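Local structure of SusD superfamily protein (Parabacteroides distasonis, 3OTN) at residues A[40-51]-A[59-70]. The protein probably binds carbohydrate or other nutrients at the cell outer membrane, as a member of the SusD family. Numbering follows the deposited sequence.
Sequences WGCNTILLLEYM and NSQSNYKDFQDL. With EDO (1,2-ethanediol), chain L.
An aromatic cluster of Tyr-50, Tyr-64 and Phe-67 forms the heart of this buried contact, where the turn-rich segment 40-51, which includes the short, weakly bonded strand 42-43, packs on the segment carrying helix 64-68. The Tyr-50 ring lies between Leu-46 CB on one face and Tyr-64 on the other; Tyr-64 presents its edge, an edge-to-face pair with centroids 4.9 Å apart and planes at 57°. Tyr-64 CG stands opposite the backbone N (chi1 176°), which brings the ring edge up to Tyr-50; a water hydrogen-bonded to Tyr-64 OH donates to Tyr-50 O. Tyr-50 CB sits over the face of Phe-67, 4.1 Å from the ring centroid, while Met-51, a selenomethionine, adds a Met-aromatic contact at that ring's edge. Bent at chi2 and chi3, the Met-51 chain carries Met-51 CE to within 3.6 Å of Leu-70 CD1. Leu-70 closes the helix in a Schellman motif. Both segments belong to the SusD-like family region. Tyr-50 OH, 3.0 Å from Ser-62 OG, is hydrogen-bonded to Ser-284 O; replacing this tyrosine with alanine is likely to leave that carbonyl without its hydroxyl partner and Tyr-64 without the aromatic face its edge meets. Beyond the cluster, Cys-42 SG rests 3.6 Å from Ser-62 CA.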
ATOM      1  N   TRP A  40      16.428 -11.705   7.101  1.00 47.42           N
ATOM      2  CA  TRP A  40      17.325 -10.666   6.642  1.00 49.08           C
ATOM      3  C   TRP A  40      16.655  -9.945   5.527  1.00 41.70           C
ATOM      4  O   TRP A  40      16.277 -10.551   4.518  1.00 41.97           O
ATOM      5  CB  TRP A  40      18.644 -11.234   6.124  1.00 53.87           C
ATOM      6  CG  TRP A  40      19.746 -10.203   5.938  1.00 59.55           C
ATOM      7  CD1 TRP A  40      20.272  -9.313   6.872  1.00 63.44           C
ATOM      8  CD2 TRP A  40      20.454  -9.972   4.730  1.00 60.96           C
ATOM      9  NE1 TRP A  40      21.263  -8.551   6.288  1.00 66.46           N
ATOM     10  CE2 TRP A  40      21.395  -8.936   4.975  1.00 66.75           C
ATOM     11  CE3 TRP A  40      20.383 -10.534   3.457  1.00 56.22           C
ATOM     12  CZ2 TRP A  40      22.254  -8.464   3.979  1.00 66.47           C
ATOM     13  CZ3 TRP A  40      21.215 -10.073   2.477  1.00 61.37           C
ATOM     14  CH2 TRP A  40      22.150  -9.051   2.736  1.00 65.78           C
ATOM     15  N   GLY A  41      16.512  -8.639   5.700  1.00 35.62           N
ATOM     16  CA  GLY A  41      15.837  -7.848   4.695  1.00 29.48           C
ATOM     17  C   GLY A  41      14.390  -8.254   4.508  1.00 22.36           C
ATOM     18  O   GLY A  41      13.885  -8.149   3.431  1.00 23.77           O
ATOM     19  N   CYS A  42      13.724  -8.704   5.571  1.00 21.99           N
ATOM     20  CA  CYS A  42      12.290  -9.081   5.511  1.00 20.33           C
ATOM     21  C   CYS A  42      11.458  -7.917   6.058  1.00 17.35           C
ATOM     22  O   CYS A  42      11.783  -7.321   7.077  1.00 17.09           O
ATOM     23  CB  CYS A  42      12.022 -10.347   6.346  1.00 23.21           C
ATOM     24  SG  CYS A  42      12.808 -11.823   5.638  1.00 26.69           S
ATOM     25  N   ASN A  43      10.375  -7.617   5.383  1.00 15.96           N
ATOM     26  CA  ASN A  43       9.530  -6.466   5.718  1.00 16.32           C
ATOM     27  C   ASN A  43       8.162  -6.808   5.236  1.00 16.46           C
ATOM     28  O   ASN A  43       8.042  -7.472   4.203  1.00 16.21           O
ATOM     29  CB  ASN A  43      10.083  -5.214   5.029  1.00 14.27           C
ATOM     30  CG  ASN A  43       9.299  -3.923   5.381  1.00 20.10           C
ATOM     31  OD1 ASN A  43       8.125  -3.797   5.073  1.00 17.26           O
ATOM     32  ND2 ASN A  43       9.974  -2.964   6.039  1.00 16.60           N
ATOM     33  N   THR A  44       7.142  -6.319   5.958  1.00 18.57           N
ATOM     34  CA  THR A  44       5.747  -6.564   5.638  1.00 16.93           C
ATOM     35  C   THR A  44       5.374  -6.162   4.200  1.00 19.21           C
ATOM     36  O   THR A  44       4.481  -6.794   3.590  1.00 18.16           O
ATOM     37  CB  THR A  44       4.787  -5.873   6.635  1.00 17.04           C
ATOM     38  OG1 THR A  44       5.205  -4.505   6.807  1.00 16.41           O
ATOM     39  CG2 THR A  44       4.758  -6.607   7.972  1.00 14.77           C
ATOM     40  N   ILE A  45       6.036  -5.140   3.655  1.00 17.29           N
ATOM     41  CA  ILE A  45       5.742  -4.699   2.285  1.00 16.69           C
ATOM     42  C   ILE A  45       5.999  -5.751   1.223  1.00 18.22           C
ATOM     43  O   ILE A  45       5.399  -5.699   0.144  1.00 19.85           O
ATOM     44  CB  ILE A  45       6.470  -3.400   1.851  1.00 17.00           C
ATOM     45  CG1 ILE A  45       7.988  -3.597   1.675  1.00 18.01           C
ATOM     46  CG2 ILE A  45       6.119  -2.235   2.798  1.00 16.35           C
ATOM     47  CD1 ILE A  45       8.681  -2.314   1.137  1.00 17.65           C
ATOM     48  N   LEU A  46       6.862  -6.721   1.532  1.00 18.66           N
ATOM     49  CA  LEU A  46       7.206  -7.745   0.567  1.00 18.27           C
ATOM     50  C   LEU A  46       6.057  -8.678   0.237  1.00 15.43           C
ATOM     51  O   LEU A  46       6.024  -9.187  -0.894  1.00 18.03           O
ATOM     52  CB  LEU A  46       8.434  -8.555   1.011  1.00 17.90           C
ATOM     53  CG  LEU A  46       9.754  -7.840   1.236  1.00 17.83           C
ATOM     54  CD1 LEU A  46      10.767  -8.778   1.835  1.00 19.50           C
ATOM     55  CD2 LEU A  46      10.318  -7.175  -0.053  1.00 19.83           C
ATOM     56  N   LEU A  47       5.139  -8.906   1.185  1.00 18.87           N
ATOM     57  CA  LEU A  47       3.992  -9.806   0.967  1.00 19.25           C
ATOM     58  C   LEU A  47       3.184  -9.390  -0.247  1.00 19.14           C
ATOM     59  O   LEU A  47       2.720 -10.242  -1.020  1.00 16.96           O
ATOM     60  CB  LEU A  47       3.042  -9.845   2.191  1.00 19.80           C
ATOM     61  CG  LEU A  47       1.850 -10.839   2.118  1.00 19.83           C
ATOM     62  CD1 LEU A  47       2.316 -12.305   2.015  1.00 23.36           C
ATOM     63  CD2 LEU A  47       0.891 -10.690   3.317  1.00 15.61           C
ATOM     64  N   LEU A  48       3.014  -8.077  -0.391  1.00 16.47           N
ATOM     65  CA  LEU A  48       2.197  -7.492  -1.448  1.00 18.06           C
ATOM     66  C   LEU A  48       2.952  -7.242  -2.745  1.00 20.17           C
ATOM     67  O   LEU A  48       2.351  -6.817  -3.714  1.00 22.51           O
ATOM     68  CB  LEU A  48       1.546  -6.205  -0.953  1.00 17.34           C
ATOM     69  CG  LEU A  48       0.740  -6.278   0.359  1.00 21.32           C
ATOM     70  CD1 LEU A  48       0.226  -4.895   0.721  1.00 15.18           C
ATOM     71  CD2 LEU A  48      -0.402  -7.269   0.281  1.00 19.07           C
ATOM     72  N   GLU A  49       4.256  -7.501  -2.765  1.00 17.31           N
ATOM     73  CA  GLU A  49       5.050  -7.414  -3.993  1.00 19.46           C
ATOM     74  C   GLU A  49       5.504  -8.739  -4.538  1.00 19.33           C
ATOM     75  O   GLU A  49       5.803  -8.852  -5.739  1.00 20.36           O
ATOM     76  CB  GLU A  49       6.268  -6.515  -3.768  1.00 17.97           C
ATOM     77  CG  GLU A  49       5.888  -5.056  -3.339  1.00 21.13           C
ATOM     78  CD  GLU A  49       5.041  -4.324  -4.371  1.00 20.56           C
ATOM     79  OE1 GLU A  49       5.198  -4.554  -5.599  1.00 18.75           O
ATOM     80  OE2 GLU A  49       4.209  -3.494  -3.964  1.00 19.95           O
ATOM     81  N   TYR A  50       5.595  -9.743  -3.682  1.00 20.57           N
ATOM     82  CA  TYR A  50       6.176 -11.028  -4.131  1.00 19.48           C
ATOM     83  C   TYR A  50       5.314 -11.876  -5.026  1.00 21.03           C
ATOM     84  O   TYR A  50       5.862 -12.766  -5.697  1.00 21.40           O
ATOM     85  CB  TYR A  50       6.704 -11.831  -2.954  1.00 22.30           C
ATOM     86  CG  TYR A  50       8.065 -11.430  -2.407  1.00 21.73           C
ATOM     87  CD1 TYR A  50       8.928 -10.555  -3.077  1.00 20.05           C
ATOM     88  CD2 TYR A  50       8.535 -12.029  -1.241  1.00 22.69           C
ATOM     89  CE1 TYR A  50      10.201 -10.300  -2.577  1.00 21.16           C
ATOM     90  CE2 TYR A  50       9.785 -11.750  -0.734  1.00 20.60           C
ATOM     91  CZ  TYR A  50      10.608 -10.876  -1.399  1.00 16.49           C
ATOM     92  OH  TYR A  50      11.866 -10.655  -0.867  1.00 20.91           O
HETATM   93  N   MSE A  51       4.011 -11.603  -5.136  1.00 20.16           N
HETATM   94  CA  MSE A  51       3.178 -12.404  -6.013  1.00 19.84           C
HETATM   95  C   MSE A  51       2.806 -11.724  -7.319  1.00 22.56           C
HETATM   96  O   MSE A  51       2.199 -12.369  -8.161  1.00 24.86           O
HETATM   97  CB  MSE A  51       1.910 -12.893  -5.325  1.00 21.17           C
HETATM   98  CG  MSE A  51       2.163 -13.868  -4.181  1.00 27.47           C
HETATM   99 SE   MSE A  51       2.962 -15.540  -4.772  0.75 28.37          SE
HETATM  100  CE  MSE A  51       2.140 -15.950  -6.397  1.00 13.81           C
ATOM    101  N   ASN A  59      18.125 -11.918  -2.009  1.00 46.60           N
ATOM    102  CA  ASN A  59      18.271 -12.222  -0.585  1.00 46.32           C
ATOM    103  C   ASN A  59      17.504 -13.530  -0.281  1.00 49.46           C
ATOM    104  O   ASN A  59      16.272 -13.562  -0.267  1.00 52.39           O
ATOM    105  CB  ASN A  59      17.708 -11.038   0.206  1.00 43.62           C
ATOM    106  CG  ASN A  59      17.564 -11.290   1.743  1.00 50.15           C
ATOM    107  OD1 ASN A  59      18.234 -12.145   2.361  1.00 50.08           O
ATOM    108  ND2 ASN A  59      16.677 -10.502   2.363  1.00 50.53           N
ATOM    109  N   SER A  60      18.265 -14.581  -0.017  1.00 49.80           N
ATOM    110  CA  SER A  60      17.769 -15.947   0.264  1.00 48.18           C
ATOM    111  C   SER A  60      16.865 -16.106   1.513  1.00 46.06           C
ATOM    112  O   SER A  60      16.049 -17.039   1.601  1.00 40.88           O
ATOM    113  CB  SER A  60      19.000 -16.864   0.435  1.00 47.73           C
ATOM    114  OG  SER A  60      19.776 -16.463   1.576  1.00 46.80           O
ATOM    115  N   GLN A  61      17.066 -15.213   2.479  1.00 43.83           N
ATOM    116  CA  GLN A  61      16.333 -15.227   3.744  1.00 47.53           C
ATOM    117  C   GLN A  61      14.946 -14.579   3.674  1.00 44.40           C
ATOM    118  O   GLN A  61      14.197 -14.663   4.641  1.00 44.89           O
ATOM    119  CB  GLN A  61      17.147 -14.496   4.819  1.00 48.51           C
ATOM    120  CG  GLN A  61      18.532 -15.085   5.014  1.00 51.41           C
ATOM    121  CD  GLN A  61      18.463 -16.480   5.601  1.00 55.03           C
ATOM    122  OE1 GLN A  61      18.124 -16.649   6.772  1.00 50.11           O
ATOM    123  NE2 GLN A  61      18.758 -17.490   4.779  1.00 49.04           N
ATOM    124  N   SER A  62      14.639 -13.909   2.561  1.00 44.17           N
ATOM    125  CA  SER A  62      13.358 -13.189   2.374  1.00 42.18           C
ATOM    126  C   SER A  62      12.188 -14.105   2.057  1.00 44.09           C
ATOM    127  O   SER A  62      11.043 -13.631   1.990  1.00 48.03           O
ATOM    128  CB  SER A  62      13.469 -12.139   1.276  1.00 37.50           C
ATOM    129  OG  SER A  62      13.928 -12.695   0.053  1.00 36.23           O
ATOM    130  N   ASN A  63      12.471 -15.395   1.847  1.00 42.69           N
ATOM    131  CA  ASN A  63      11.452 -16.390   1.505  1.00 44.07           C
ATOM    132  C   ASN A  63      10.792 -16.058   0.167  1.00 40.01           C
ATOM    133  O   ASN A  63       9.705 -16.576  -0.098  1.00 42.98           O
ATOM    134  CB  ASN A  63      10.400 -16.548   2.644  1.00 44.40           C
ATOM    135  CG  ASN A  63       9.473 -17.774   2.466  1.00 52.18           C
ATOM    136  OD1 ASN A  63       9.883 -18.779   1.878  1.00 53.36           O
ATOM    137  ND2 ASN A  63       8.224 -17.685   2.995  1.00 30.08           N
ATOM    138  N   TYR A  64      11.451 -15.264  -0.700  1.00 34.90           N
ATOM    139  CA  TYR A  64      10.897 -15.057  -2.046  1.00 29.63           C
ATOM    140  C   TYR A  64      10.634 -16.401  -2.697  1.00 27.12           C
ATOM    141  O   TYR A  64       9.624 -16.531  -3.384  1.00 25.99           O
ATOM    142  CB  TYR A  64      11.769 -14.198  -2.985  1.00 27.02           C
ATOM    143  CG  TYR A  64      11.181 -14.108  -4.394  1.00 27.48           C
ATOM    144  CD1 TYR A  64       9.863 -13.694  -4.597  1.00 22.42           C
ATOM    145  CD2 TYR A  64      11.911 -14.500  -5.510  1.00 25.68           C
ATOM    146  CE1 TYR A  64       9.304 -13.640  -5.874  1.00 28.07           C
ATOM    147  CE2 TYR A  64      11.371 -14.422  -6.787  1.00 31.22           C
ATOM    148  CZ  TYR A  64      10.065 -14.010  -6.961  1.00 26.51           C
ATOM    149  OH  TYR A  64       9.524 -13.980  -8.221  1.00 32.52           O
ATOM    150  N   LYS A  65      11.505 -17.399  -2.450  1.00 27.29           N
ATOM    151  CA  LYS A  65      11.368 -18.735  -3.054  1.00 29.07           C
ATOM    152  C   LYS A  65       9.973 -19.356  -2.978  1.00 26.81           C
ATOM    153  O   LYS A  65       9.500 -19.866  -3.983  1.00 27.52           O
ATOM    154  CB  LYS A  65      12.386 -19.747  -2.477  1.00 31.17           C
ATOM    155  N   ASP A  66       9.345 -19.358  -1.795  1.00 28.08           N
ATOM    156  CA  ASP A  66       7.960 -19.888  -1.641  1.00 26.48           C
ATOM    157  C   ASP A  66       6.996 -19.235  -2.680  1.00 26.99           C
ATOM    158  O   ASP A  66       6.164 -19.904  -3.293  1.00 25.74           O
ATOM    159  CB  ASP A  66       7.379 -19.577  -0.256  1.00 29.73           C
ATOM    160  CG  ASP A  66       7.750 -20.577   0.822  1.00 31.79           C
ATOM    161  OD1 ASP A  66       8.667 -21.397   0.643  1.00 30.95           O
ATOM    162  OD2 ASP A  66       7.113 -20.474   1.896  1.00 35.82           O
ATOM    163  N   PHE A  67       7.123 -17.926  -2.828  1.00 23.93           N
ATOM    164  CA  PHE A  67       6.262 -17.121  -3.692  1.00 26.70           C
ATOM    165  C   PHE A  67       6.594 -17.412  -5.161  1.00 29.63           C
ATOM    166  O   PHE A  67       5.692 -17.674  -5.946  1.00 26.61           O
ATOM    167  CB  PHE A  67       6.384 -15.629  -3.362  1.00 26.29           C
ATOM    168  CG  PHE A  67       6.052 -15.304  -1.918  1.00 24.78           C
ATOM    169  CD1 PHE A  67       7.017 -15.414  -0.947  1.00 23.89           C
ATOM    170  CD2 PHE A  67       4.769 -14.962  -1.534  1.00 31.63           C
ATOM    171  CE1 PHE A  67       6.749 -15.166   0.387  1.00 27.63           C
ATOM    172  CE2 PHE A  67       4.474 -14.717  -0.181  1.00 25.97           C
ATOM    173  CZ  PHE A  67       5.487 -14.804   0.772  1.00 24.79           C
ATOM    174  N   GLN A  68       7.880 -17.403  -5.515  1.00 32.36           N
ATOM    175  CA  GLN A  68       8.297 -17.806  -6.889  1.00 34.42           C
ATOM    176  C   GLN A  68       7.863 -19.208  -7.305  1.00 33.42           C
ATOM    177  O   GLN A  68       7.522 -19.447  -8.466  1.00 33.29           O
ATOM    178  CB  GLN A  68       9.819 -17.708  -7.063  1.00 34.82           C
ATOM    179  CG  GLN A  68      10.264 -17.742  -8.515  1.00 42.71           C
ATOM    180  CD  GLN A  68      11.738 -17.418  -8.671  1.00 46.87           C
ATOM    181  OE1 GLN A  68      12.571 -17.982  -7.977  1.00 42.21           O
ATOM    182  NE2 GLN A  68      12.061 -16.499  -9.585  1.00 46.16           N
ATOM    183  N   ASP A  69       7.907 -20.139  -6.359  1.00 31.98           N
ATOM    184  CA  ASP A  69       7.617 -21.532  -6.651  1.00 33.87           C
ATOM    185  C   ASP A  69       6.138 -21.886  -6.575  1.00 34.17           C
ATOM    186  O   ASP A  69       5.767 -23.039  -6.836  1.00 34.13           O
ATOM    187  CB  ASP A  69       8.411 -22.440  -5.706  1.00 35.27           C
ATOM    188  CG  ASP A  69       9.911 -22.405  -5.977  1.00 40.18           C
ATOM    189  OD1 ASP A  69      10.320 -21.931  -7.057  1.00 43.80           O
ATOM    190  OD2 ASP A  69      10.666 -22.859  -5.104  1.00 41.36           O
ATOM    191  N   LEU A  70       5.296 -20.916  -6.221  1.00 30.15           N
ATOM    192  CA  LEU A  70       3.894 -21.196  -5.922  1.00 30.75           C
ATOM    193  C   LEU A  70       3.775 -22.306  -4.864  1.00 31.21           C
ATOM    194  O   LEU A  70       3.035 -23.282  -5.037  1.00 34.92           O
ATOM    195  CB  LEU A  70       3.117 -21.502  -7.206  1.00 30.78           C
ATOM    196  CG  LEU A  70       2.224 -20.377  -7.734  1.00 37.50           C
ATOM    197  CD1 LEU A  70       2.943 -19.079  -7.936  1.00 37.37           C
ATOM    198  CD2 LEU A  70       1.571 -20.857  -9.032  1.00 36.89           C
TER
HETATM  199  C1  EDO L 613      -0.181 -23.176  -2.483  1.00 33.57           C
HETATM  200  O1  EDO L 613       0.954 -22.319  -2.506  1.00 28.50           O
HETATM  201  C2  EDO L 613       0.221 -24.522  -3.042  1.00 36.98           C
HETATM  202  O2  EDO L 613       0.431 -24.327  -4.434  1.00 35.36           O
HETATM  203  O   HOH W   1       6.730 -13.972  -8.211  1.00 26.64           O